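Side-chain contacts in galactan 1,3-beta-galactosidase (Phanerochaete chrysosporium, PDB 7BYS), which probably hydrolyses beta-1,3-galactan as an exo-acting family 43 glycoside hydrolase and carries a carbohydrate-binding module with a bound calcium ion: residues 204-208 with 209-213; 231-234 with 235-238. All blocks are in the same frame, centred on the assembly; numbering follows the deposited sequence. Where two conformers were deposited one is given.

Contact 1: residues 204-208 with 209-213; sequences HTSGW and APNPN
The side-chain amide of Asn211 lies across the mouth of the loop and faces His204 and Ser206. Its CG sits between the backbone N and the carbonyl carbon (chi1 60°), which turns the amide back over the chain that came before. Asn211 OD1 accepts from His204 N at 3.0 Å, with the donor tilted out of the carbonyl plane. Asn211 ND2 donates weakly to His204 O at 3.0 Å. This is similar to the way a peptide group of a neighbouring strand would pair with His204, though the second bond is weak. The bond from Asn211 ND2 to Ser206 OG, 2.8 Å, is nearly straight (174°), and OG lies in the amide plane. With both ends of the amide held, its rotation is fixed. Ser206 OG passes the chain of bonds on by donating to Ala209 O at 2.7 Å, approaching from above the carbonyl plane. Replacing Asn211 with alanine would take away the whole amide, and would probably leave His204 N without this acceptor and Ser206 OG held by Ala209 O but without its amide donor. The ring of His204 is bonded outside this loop, NE2 to Gln228 OE1 and ND1 to Thr185 O. Further along, Ala209 N closes on Ser206 O at 3.2 Å. Gly207 and Trp208 are the two corner residues, and Gly207 has positive phi (62°), as the first corner of this turn requires. The result is a type II' beta turn at the tip of the loop between strands 197-204 and 214-218, in one blade of the five-bladed beta-propeller of family 43.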
# COMPACT_ATOMS: atom_id res chain seq x y z
N HIS A 204 8.53 -4.10 -10.13
CA HIS A 204 8.70 -4.98 -11.28
C HIS A 204 7.45 -5.83 -11.46
O HIS A 204 6.44 -5.66 -10.76
CB HIS A 204 10.00 -5.76 -11.17
CG HIS A 204 11.19 -4.98 -11.63
ND1 HIS A 204 11.38 -4.62 -12.95
CD2 HIS A 204 12.21 -4.43 -10.94
CE1 HIS A 204 12.49 -3.91 -13.05
NE2 HIS A 204 13.01 -3.78 -11.85
N THR A 205 7.49 -6.75 -12.43
CA THR A 205 6.33 -7.56 -12.79
C THR A 205 6.50 -8.94 -12.15
O THR A 205 7.24 -9.78 -12.66
CB THR A 205 6.17 -7.69 -14.30
OG1 THR A 205 7.40 -8.14 -14.88
CG2 THR A 205 5.82 -6.35 -14.90
N SER A 206 5.80 -9.17 -11.05
CA SER A 206 5.79 -10.48 -10.41
C SER A 206 4.37 -10.91 -10.07
O SER A 206 4.14 -11.62 -9.09
CB SER A 206 6.71 -10.53 -9.19
OG SER A 206 6.29 -9.61 -8.20
N GLY A 207 3.40 -10.48 -10.88
CA GLY A 207 2.01 -10.81 -10.62
C GLY A 207 1.55 -10.24 -9.30
O GLY A 207 1.85 -9.09 -8.94
N TRP A 208 0.82 -11.07 -8.56
CA TRP A 208 0.28 -10.69 -7.25
C TRP A 208 1.37 -10.61 -6.19
O TRP A 208 1.18 -9.90 -5.19
CB TRP A 208 -0.74 -11.73 -6.79
CG TRP A 208 -2.12 -11.60 -7.37
CD1 TRP A 208 -2.81 -12.57 -8.04
CD2 TRP A 208 -2.99 -10.47 -7.29
NE1 TRP A 208 -4.05 -12.10 -8.40
CE2 TRP A 208 -4.18 -10.81 -7.95
CE3 TRP A 208 -2.87 -9.19 -6.74
CZ2 TRP A 208 -5.25 -9.92 -8.08
CZ3 TRP A 208 -3.93 -8.31 -6.86
CH2 TRP A 208 -5.10 -8.68 -7.52
N ALA A 209 2.48 -11.32 -6.35
CA ALA A 209 3.47 -11.39 -5.29
C ALA A 209 4.21 -10.05 -5.20
O ALA A 209 4.46 -9.42 -6.22
CB ALA A 209 4.48 -12.50 -5.58
N PRO A 210 4.55 -9.61 -3.99
CA PRO A 210 5.32 -8.37 -3.86
C PRO A 210 6.74 -8.58 -4.36
O PRO A 210 7.25 -9.70 -4.40
CB PRO A 210 5.32 -8.12 -2.34
CG PRO A 210 5.28 -9.51 -1.78
CD PRO A 210 4.35 -10.28 -2.69
N ASN A 211 7.37 -7.48 -4.76
CA ASN A 211 8.77 -7.52 -5.16
C ASN A 211 9.45 -6.23 -4.69
O ASN A 211 8.76 -5.30 -4.25
CB ASN A 211 8.93 -7.75 -6.67
CG ASN A 211 8.28 -6.67 -7.50
OD1 ASN A 211 8.75 -5.53 -7.54
ND2 ASN A 211 7.19 -7.01 -8.17
N PRO A 212 10.79 -6.14 -4.72
CA PRO A 212 11.45 -4.90 -4.29
C PRO A 212 11.14 -3.74 -5.24
O PRO A 212 11.55 -3.75 -6.40
CB PRO A 212 12.94 -5.27 -4.33
CG PRO A 212 12.96 -6.76 -4.21
CD PRO A 212 11.76 -7.22 -4.97
N ASN A 213 10.40 -2.75 -4.74
CA ASN A 213 10.06 -1.59 -5.54
C ASN A 213 11.25 -0.65 -5.65
O ASN A 213 12.14 -0.63 -4.79
CB ASN A 213 8.84 -0.87 -4.95
CG ASN A 213 7.51 -1.56 -5.27
OD1 ASN A 213 6.46 -0.91 -5.28
ND2 ASN A 213 7.53 -2.87 -5.48

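Contact 2: residues 231-234 with 235-238; sequences IAPS and ATRT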
# COMPACT_ATOMS: atom_id res chain seq x y z
N ILE A 231 13.89 1.19 -2.77
CA ILE A 231 13.33 2.07 -1.74
C ILE A 231 13.25 1.41 -0.37
O ILE A 231 12.96 2.10 0.62
CB ILE A 231 11.94 2.64 -2.12
CG1 ILE A 231 10.88 1.53 -2.28
CG2 ILE A 231 12.04 3.51 -3.37
CD1 ILE A 231 9.44 2.08 -2.48
N ALA A 232 13.51 0.11 -0.27
CA ALA A 232 13.37 -0.65 0.97
C ALA A 232 14.34 -1.82 0.91
O ALA A 232 14.86 -2.14 -0.16
CB ALA A 232 11.93 -1.13 1.15
N PRO A 233 14.61 -2.48 2.04
CA PRO A 233 15.49 -3.66 2.01
C PRO A 233 14.92 -4.71 1.06
O PRO A 233 13.75 -5.08 1.16
CB PRO A 233 15.48 -4.15 3.46
CG PRO A 233 15.10 -2.94 4.27
CD PRO A 233 14.14 -2.18 3.41
N SER A 234 15.75 -5.19 0.13
CA SER A 234 15.23 -6.01 -0.95
C SER A 234 14.55 -7.28 -0.44
O SER A 234 13.52 -7.69 -0.98
CB SER A 234 16.31 -6.34 -1.99
OG SER A 234 17.51 -6.75 -1.38
N ALA A 235 15.10 -7.90 0.61
CA ALA A 235 14.54 -9.16 1.08
C ALA A 235 13.09 -9.00 1.55
O ALA A 235 12.31 -9.95 1.50
CB ALA A 235 15.41 -9.77 2.18
N THR A 236 12.72 -7.80 1.99
CA THR A 236 11.37 -7.60 2.51
C THR A 236 10.31 -7.43 1.42
O THR A 236 9.13 -7.38 1.76
CB THR A 236 11.27 -6.38 3.44
OG1 THR A 236 11.37 -5.17 2.69
CG2 THR A 236 12.34 -6.41 4.53
N ARG A 237 10.71 -7.29 0.16
CA ARG A 237 9.77 -7.10 -0.94
C ARG A 237 8.87 -5.89 -0.67
O ARG A 237 7.64 -5.98 -0.66
CB ARG A 237 8.96 -8.38 -1.20
CG ARG A 237 9.84 -9.62 -1.30
CD ARG A 237 9.03 -10.90 -1.47
NE ARG A 237 8.19 -11.14 -0.30
CZ ARG A 237 7.19 -12.01 -0.25
NH1 ARG A 237 6.88 -12.75 -1.32
NH2 ARG A 237 6.47 -12.13 0.86
N THR A 238 9.53 -4.75 -0.45
CA THR A 238 8.87 -3.49 -0.11
C THR A 238 8.03 -3.65 1.15
O THR A 238 6.91 -3.15 1.24
CB THR A 238 8.07 -2.90 -1.27
OG1 THR A 238 8.75 -3.16 -2.50
CG2 THR A 238 7.97 -1.38 -1.12
O HOH W 1 12.17 -4.11 -1.04
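This is a local 3-10 turn in which the carbonyls of Pro233 and Ser234 are hydrogen-bonded by Thr236 and Arg237, where the chain leaves strand 229-230 and enters the short, weakly bonded helix 237-240. Pro233 O is its main acceptor. Thr236 N reaches Pro233 O at 3.0 Å from well above the carbonyl plane. Thr236 OG1 donates to Pro233 O at 2.8 Å, in that plane. The two donors therefore use different approaches to one oxygen. The hydroxyl is brought there by a chi1 of 72°, with OG1 between the backbone N and the carbonyl carbon. Thr236 CG2 then meets Pro233 CB at 4.0 Å. OG1 also bonds Trp239 N, so one side chain links the start of the turn to the helix after it. A second backbone bond, Arg237 N to Ser234 O at 3.1 Å, continues the 3-10 pattern. Both Arg237 and Thr238 then have positive phi, in the left-handed region, and the chain doubles back beside Ala232. A water accepts from Thr238 N at 2.8 Å and lies 2.9 Å from Pro233 O. On the buried side, Ile231 CD1 meets Thr238 CG2 at 4.0 Å, and Ala232 CB lies over the Thr238 backbone. Arg237 sets off away from residues 231-234; its guanidinium forms a salt bridge with Asp385 and a cation-pi contact with Tyr240. Ile231 and Thr238 pack on Tyr255 of strand 252-259 and Ile284 of strand 283-284, and Ala232 and Pro233 on Trp239 of helix 237-240.

In the fold
Contact 1 and contact 2 follow each other along the chain, with centres 11 Å apart, and they touch directly. Thr238 OG1 of contact 2 lies 2.8 Å from both Asn211 O and Asn213 N of contact 1, and both are probable hydrogen bonds. Backbone bonds join Asn213 to Ile231. Pro210 CG packs on Arg237 CZ at 3.5 Å. Both contacts lie near the galactose site of the catalytic domain, which is empty in this chain. The side chain of Asn211 is about 5 Å from that of Gln242, and that of Trp208 about 5 Å from that of Glu81. Thr238 is farther off, about 7 Å from Gln242 between side chains.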